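PDB 4QDG: putative adhesin from Bacteroides thetaiotaomicron, which probably serves as an outer-membrane lipoprotein of the FimB/Mfa2 family, taking part in cell adhesion as a component of bacterial pili. Local coordinates for residues 250-263 with 291-305. Sequence-based numbering, arbitrary orientation.
Sequences IPLINYLLMLKSDL and WIKTYIKINDWTVRI
Leu259 meets the hairpin 295-304 where its strands join. Its CB lies against Ile298 CG2, a methyl it shares with CD2. CG stands anti to the backbone N, beside the carbonyl carbon. Of the two methyls, CD1 reaches Trp301 CD1 at 3.4 Å, whereas CD2 packs on Ile298 CG2 at 3.8 Å and also reaches ND2 of Asn299, whose OD1 accepts from Ser280 N.

One helical turn on, Leu263 CD2 sits over the face of the six-membered ring of Trp301, 3.6 Å from its centroid, a CH-pi contact. The indole is fixed at its edge as well: Trp301 NE1 donates to Asp262 OD2 (2.9 Å, 176° at the hydrogen), in the ring plane but on the anti side of the carboxylate. Asp262 OD1 takes a water that also accepts from Arg304 N.

Toward the other end, Tyr255 CD2 has Ile296 CD1 at its ring edge, 3.7 Å away, and Tyr255 OH approaches Trp291 CH2 at 3.6 Å.

Axis angles of 80° and 109° to strands 295-298 and 301-304 show helix 252-263 lying across both. Reciprocal backbone bonds between Ile296 and Val303, and between Ile298 and Trp301, define a beta-hairpin with a two-residue loop, Asn299-Asp300, in a type I' turn.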
loop_
_atom_site.group_PDB
_atom_site.type_symbol
_atom_site.label_atom_id
_atom_site.label_comp_id
_atom_site.label_asym_id
_atom_site.label_seq_id
_atom_site.Cartn_x
_atom_site.Cartn_y
_atom_site.Cartn_z
ATOM N N ILE A 250 14.578 -2.518 13.768
ATOM C CA ILE A 250 15.311 -2.353 12.525
ATOM C C ILE A 250 14.741 -1.281 11.618
ATOM O O ILE A 250 13.532 -1.030 11.648
ATOM C CB ILE A 250 15.291 -3.730 11.764
ATOM C CG1 ILE A 250 13.834 -4.207 11.463
ATOM C CG2 ILE A 250 16.098 -4.809 12.505
ATOM C CD1 ILE A 250 13.636 -4.907 10.213
ATOM N N PRO A 251 15.581 -0.715 10.720
ATOM C CA PRO A 251 15.029 0.164 9.682
ATOM C C PRO A 251 14.401 -0.748 8.615
ATOM O O PRO A 251 15.096 -1.378 7.809
ATOM C CB PRO A 251 16.247 0.975 9.203
ATOM C CG PRO A 251 17.456 0.208 9.663
ATOM C CD PRO A 251 17.042 -0.923 10.537
ATOM N N LEU A 252 13.072 -0.872 8.690
ATOM C CA LEU A 252 12.225 -1.720 7.867
ATOM C C LEU A 252 12.514 -1.630 6.345
ATOM O O LEU A 252 12.597 -2.672 5.701
ATOM C CB LEU A 252 10.737 -1.386 8.140
ATOM C CG LEU A 252 9.658 -2.081 7.278
ATOM C CD1 LEU A 252 9.679 -3.619 7.435
ATOM C CD2 LEU A 252 8.303 -1.584 7.652
ATOM N N ILE A 253 12.660 -0.417 5.790
ATOM C CA ILE A 253 12.842 -0.202 4.355
ATOM C C ILE A 253 14.206 -0.754 3.875
ATOM O O ILE A 253 14.256 -1.475 2.862
ATOM C CB ILE A 253 12.598 1.272 3.971
ATOM C CG1 ILE A 253 11.104 1.581 4.179
ATOM C CG2 ILE A 253 13.027 1.539 2.531
ATOM C CD1 ILE A 253 10.542 2.617 3.449
ATOM N N ASN A 254 15.259 -0.508 4.647
ATOM C CA ASN A 254 16.606 -1.020 4.391
ATOM C C ASN A 254 16.646 -2.541 4.334
ATOM O O ASN A 254 17.325 -3.096 3.476
ATOM C CB ASN A 254 17.573 -0.546 5.479
ATOM C CG ASN A 254 17.855 0.933 5.458
ATOM O OD1 ASN A 254 17.162 1.737 4.823
ATOM N ND2 ASN A 254 18.846 1.332 6.218
ATOM N N TYR A 255 15.905 -3.201 5.236
ATOM C CA TYR A 255 15.838 -4.658 5.328
ATOM C C TYR A 255 15.094 -5.202 4.124
ATOM O O TYR A 255 15.610 -6.106 3.508
ATOM C CB TYR A 255 15.210 -5.098 6.672
ATOM C CG TYR A 255 16.246 -5.260 7.762
ATOM C CD1 TYR A 255 16.943 -4.157 8.258
ATOM C CD2 TYR A 255 16.619 -6.523 8.214
ATOM C CE1 TYR A 255 17.955 -4.305 9.208
ATOM C CE2 TYR A 255 17.658 -6.686 9.131
ATOM C CZ TYR A 255 18.306 -5.570 9.647
ATOM O OH TYR A 255 19.289 -5.724 10.597
ATOM N N LEU A 256 14.007 -4.551 3.681
ATOM C CA LEU A 256 13.261 -5.036 2.500
ATOM C C LEU A 256 14.072 -4.871 1.225
ATOM O O LEU A 256 13.971 -5.695 0.326
ATOM C CB LEU A 256 11.885 -4.350 2.324
ATOM C CG LEU A 256 10.903 -4.423 3.485
ATOM C CD1 LEU A 256 9.690 -3.575 3.188
ATOM C CD2 LEU A 256 10.505 -5.850 3.794
ATOM N N LEU A 257 14.863 -3.793 1.155
ATOM C CA LEU A 257 15.696 -3.500 0.003
ATOM C C LEU A 257 16.871 -4.495 -0.060
ATOM O O LEU A 257 17.463 -4.600 -1.123
ATOM C CB LEU A 257 16.177 -2.023 0.015
ATOM C CG LEU A 257 15.102 -0.927 -0.224
ATOM C CD1 LEU A 257 15.698 0.477 -0.056
ATOM C CD2 LEU A 257 14.416 -1.068 -1.591
HETATM N N MSE A 258 17.160 -5.271 1.027
HETATM C CA MSE A 258 18.197 -6.326 0.950
HETATM C C MSE A 258 17.657 -7.481 0.076
HETATM O O MSE A 258 18.447 -8.181 -0.547
HETATM C CB MSE A 258 18.660 -6.859 2.320
HETATM C CG MSE A 258 19.365 -5.853 3.188
HETATM SE SE MSE A 258 19.410 -6.504 5.071
HETATM C CE MSE A 258 20.150 -4.792 5.939
ATOM N N LEU A 259 16.309 -7.636 -0.007
ATOM C CA LEU A 259 15.719 -8.623 -0.897
ATOM C C LEU A 259 15.852 -8.115 -2.353
ATOM O O LEU A 259 16.187 -8.890 -3.243
ATOM C CB LEU A 259 14.244 -8.907 -0.538
ATOM C CG LEU A 259 13.498 -9.862 -1.498
ATOM C CD1 LEU A 259 14.022 -11.278 -1.340
ATOM C CD2 LEU A 259 12.008 -9.854 -1.230
ATOM N N LYS A 260 15.598 -6.813 -2.584
ATOM C CA LYS A 260 15.722 -6.225 -3.909
ATOM C C LYS A 260 17.155 -6.349 -4.435
ATOM O O LYS A 260 17.344 -6.792 -5.559
ATOM C CB LYS A 260 15.292 -4.769 -3.907
ATOM C CG LYS A 260 15.030 -4.214 -5.312
ATOM C CD LYS A 260 15.457 -2.758 -5.438
ATOM C CE LYS A 260 16.948 -2.622 -5.693
ATOM N NZ LYS A 260 17.338 -1.194 -5.804
ATOM N N SER A 261 18.155 -6.035 -3.603
ATOM C CA SER A 261 19.571 -6.094 -3.979
ATOM C C SER A 261 19.987 -7.501 -4.404
ATOM O O SER A 261 20.819 -7.642 -5.290
ATOM C CB SER A 261 20.440 -5.604 -2.829
ATOM O OG SER A 261 20.117 -4.239 -2.587
ATOM N N ASP A 262 19.376 -8.525 -3.803
ATOM C CA ASP A 262 19.604 -9.933 -4.095
ATOM C C ASP A 262 18.897 -10.408 -5.367
ATOM O O ASP A 262 19.532 -10.998 -6.229
ATOM C CB ASP A 262 19.099 -10.786 -2.927
ATOM C CG ASP A 262 20.135 -11.213 -1.923
ATOM O OD1 ASP A 262 20.886 -10.333 -1.431
ATOM O OD2 ASP A 262 20.124 -12.412 -1.532
ATOM N N LEU A 263 17.590 -10.177 -5.480
ATOM C CA LEU A 263 16.852 -10.753 -6.589
ATOM C C LEU A 263 16.428 -9.800 -7.677
ATOM O O LEU A 263 16.037 -10.277 -8.744
ATOM C CB LEU A 263 15.586 -11.453 -6.045
ATOM C CG LEU A 263 15.767 -12.624 -5.042
ATOM C CD1 LEU A 263 14.434 -13.192 -4.654
ATOM C CD2 LEU A 263 16.654 -13.741 -5.612
ATOM N N TRP A 291 16.992 -12.364 19.135
ATOM C CA TRP A 291 17.096 -12.512 17.693
ATOM C C TRP A 291 18.527 -12.889 17.254
ATOM O O TRP A 291 19.494 -12.229 17.651
ATOM C CB TRP A 291 16.604 -11.218 17.007
ATOM C CG TRP A 291 16.844 -11.143 15.527
ATOM C CD1 TRP A 291 16.677 -12.145 14.614
ATOM C CD2 TRP A 291 17.155 -9.966 14.777
ATOM N NE1 TRP A 291 16.971 -11.689 13.353
ATOM C CE2 TRP A 291 17.228 -10.345 13.414
ATOM C CE3 TRP A 291 17.360 -8.619 15.117
ATOM C CZ2 TRP A 291 17.527 -9.430 12.395
ATOM C CZ3 TRP A 291 17.639 -7.712 14.101
ATOM C CH2 TRP A 291 17.732 -8.121 12.764
ATOM N N ILE A 292 18.646 -13.954 16.430
ATOM C CA ILE A 292 19.925 -14.388 15.845
ATOM C C ILE A 292 20.141 -13.481 14.628
ATOM O O ILE A 292 19.535 -13.674 13.567
ATOM C CB ILE A 292 19.944 -15.904 15.512
ATOM C CG1 ILE A 292 19.496 -16.739 16.725
ATOM C CG2 ILE A 292 21.343 -16.334 15.007
ATOM C CD1 ILE A 292 19.145 -18.209 16.444
ATOM N N LYS A 293 20.944 -12.427 14.824
ATOM C CA LYS A 293 21.155 -11.375 13.843
ATOM C C LYS A 293 22.157 -11.802 12.752
ATOM O O LYS A 293 23.172 -11.140 12.537
ATOM C CB LYS A 293 21.578 -10.097 14.575
ATOM C CG LYS A 293 21.183 -8.808 13.839
ATOM C CD LYS A 293 21.481 -7.561 14.686
ATOM C CE LYS A 293 21.052 -6.276 14.007
ATOM N NZ LYS A 293 20.559 -5.267 14.996
ATOM N N THR A 294 21.829 -12.891 12.010
ATOM C CA THR A 294 22.674 -13.434 10.936
ATOM C C THR A 294 21.915 -13.471 9.589
ATOM O O THR A 294 22.261 -12.732 8.660
ATOM C CB THR A 294 23.220 -14.796 11.325
ATOM O OG1 THR A 294 22.137 -15.689 11.564
ATOM C CG2 THR A 294 24.149 -14.736 12.553
ATOM N N TYR A 295 20.874 -14.316 9.506
ATOM C CA TYR A 295 20.017 -14.521 8.332
ATOM C C TYR A 295 18.561 -14.433 8.704
ATOM O O TYR A 295 18.159 -14.895 9.775
ATOM C CB TYR A 295 20.261 -15.896 7.692
ATOM C CG TYR A 295 21.667 -16.125 7.195
ATOM C CD1 TYR A 295 22.670 -16.554 8.057
ATOM C CD2 TYR A 295 21.991 -15.936 5.857
ATOM C CE1 TYR A 295 23.976 -16.753 7.607
ATOM C CE2 TYR A 295 23.289 -16.138 5.391
ATOM C CZ TYR A 295 24.279 -16.556 6.269
ATOM O OH TYR A 295 25.555 -16.760 5.796
ATOM N N ILE A 296 17.778 -13.828 7.823
ATOM C CA ILE A 296 16.321 -13.724 7.923
ATOM C C ILE A 296 15.716 -14.188 6.584
ATOM O O ILE A 296 16.441 -14.433 5.612
ATOM C CB ILE A 296 15.812 -12.300 8.339
ATOM C CG1 ILE A 296 16.230 -11.208 7.330
ATOM C CG2 ILE A 296 16.200 -11.950 9.801
ATOM C CD1 ILE A 296 15.381 -9.916 7.383
ATOM N N LYS A 297 14.409 -14.331 6.541
ATOM C CA LYS A 297 13.708 -14.641 5.320
ATOM C C LYS A 297 12.843 -13.476 4.964
ATOM O O LYS A 297 12.126 -12.980 5.825
ATOM C CB LYS A 297 12.881 -15.926 5.432
ATOM C CG LYS A 297 13.596 -17.129 4.868
ATOM C CD LYS A 297 12.773 -18.376 5.026
ATOM C CE LYS A 297 12.935 -19.288 3.849
ATOM N NZ LYS A 297 12.746 -20.707 4.233
ATOM N N ILE A 298 12.958 -12.985 3.713
ATOM C CA ILE A 298 12.080 -11.929 3.208
ATOM C C ILE A 298 11.376 -12.519 2.011
ATOM O O ILE A 298 12.048 -12.999 1.107
ATOM C CB ILE A 298 12.767 -10.583 2.903
ATOM C CG1 ILE A 298 13.634 -10.131 4.085
ATOM C CG2 ILE A 298 11.705 -9.539 2.527
ATOM C CD1 ILE A 298 14.370 -8.840 3.887
ATOM N N ASN A 299 10.028 -12.529 2.022
ATOM C CA ASN A 299 9.192 -13.070 0.945
ATOM C C ASN A 299 9.678 -14.456 0.495
ATOM O O ASN A 299 9.777 -14.737 -0.695
ATOM C CB ASN A 299 9.091 -12.078 -0.236
ATOM C CG ASN A 299 8.420 -10.781 0.162
ATOM O OD1 ASN A 299 7.919 -10.642 1.263
ATOM N ND2 ASN A 299 8.426 -9.795 -0.690
ATOM N N ASP A 300 9.957 -15.323 1.483
ATOM C CA ASP A 300 10.407 -16.721 1.346
ATOM C C ASP A 300 11.844 -16.815 0.787
ATOM O O ASP A 300 12.285 -17.895 0.433
ATOM C CB ASP A 300 9.411 -17.542 0.491
ATOM C CG ASP A 300 9.431 -19.049 0.757
ATOM O OD1 ASP A 300 9.449 -19.451 1.957
ATOM O OD2 ASP A 300 9.393 -19.829 -0.230
ATOM N N TRP A 301 12.590 -15.714 0.755
ATOM C CA TRP A 301 13.958 -15.761 0.251
ATOM C C TRP A 301 14.935 -15.467 1.415
ATOM O O TRP A 301 14.744 -14.497 2.136
ATOM C CB TRP A 301 14.117 -14.793 -0.934
ATOM C CG TRP A 301 15.518 -14.665 -1.429
ATOM C CD1 TRP A 301 16.428 -13.699 -1.094
ATOM C CD2 TRP A 301 16.202 -15.588 -2.280
ATOM N NE1 TRP A 301 17.637 -13.963 -1.698
ATOM C CE2 TRP A 301 17.527 -15.115 -2.435
ATOM C CE3 TRP A 301 15.807 -16.750 -2.969
ATOM C CZ2 TRP A 301 18.469 -15.780 -3.235
ATOM C CZ3 TRP A 301 16.743 -17.416 -3.752
ATOM C CH2 TRP A 301 18.050 -16.923 -3.896
ATOM N N THR A 302 15.941 -16.333 1.622
ATOM C CA THR A 302 16.912 -16.179 2.711
ATOM C C THR A 302 17.906 -15.052 2.387
ATOM O O THR A 302 18.573 -15.066 1.352
ATOM C CB THR A 302 17.618 -17.504 3.022
ATOM O OG1 THR A 302 16.618 -18.459 3.369
ATOM C CG2 THR A 302 18.579 -17.384 4.196
ATOM N N VAL A 303 17.977 -14.065 3.286
ATOM C CA VAL A 303 18.838 -12.893 3.151
ATOM C C VAL A 303 19.840 -12.821 4.322
ATOM O O VAL A 303 19.441 -12.930 5.485
ATOM C CB VAL A 303 17.969 -11.606 3.076
ATOM C CG1 VAL A 303 18.820 -10.348 3.175
ATOM C CG2 VAL A 303 17.124 -11.576 1.812
ATOM N N ARG A 304 21.130 -12.613 4.003
ATOM C CA ARG A 304 22.184 -12.383 4.976
ATOM C C ARG A 304 22.131 -10.913 5.397
ATOM O O ARG A 304 22.108 -10.047 4.531
ATOM C CB ARG A 304 23.550 -12.743 4.381
ATOM C CG ARG A 304 24.683 -12.551 5.372
ATOM C CD ARG A 304 25.944 -13.154 4.854
ATOM N NE ARG A 304 27.110 -12.642 5.562
ATOM C CZ ARG A 304 28.027 -11.863 5.000
ATOM N NH1 ARG A 304 27.921 -11.514 3.718
ATOM N NH2 ARG A 304 29.080 -11.459 5.699
ATOM N N ILE A 305 22.073 -10.625 6.705
ATOM C CA ILE A 305 21.984 -9.239 7.186
ATOM C C ILE A 305 23.316 -8.465 6.956
ATOM O O ILE A 305 23.305 -7.488 6.184
ATOM C CB ILE A 305 21.517 -9.136 8.656
ATOM C CG1 ILE A 305 20.065 -9.618 8.798
ATOM C CG2 ILE A 305 21.649 -7.687 9.183
ATOM C CD1 ILE A 305 19.895 -10.463 9.978
HETATM O O HOH W 1 21.920 -11.187 1.214
#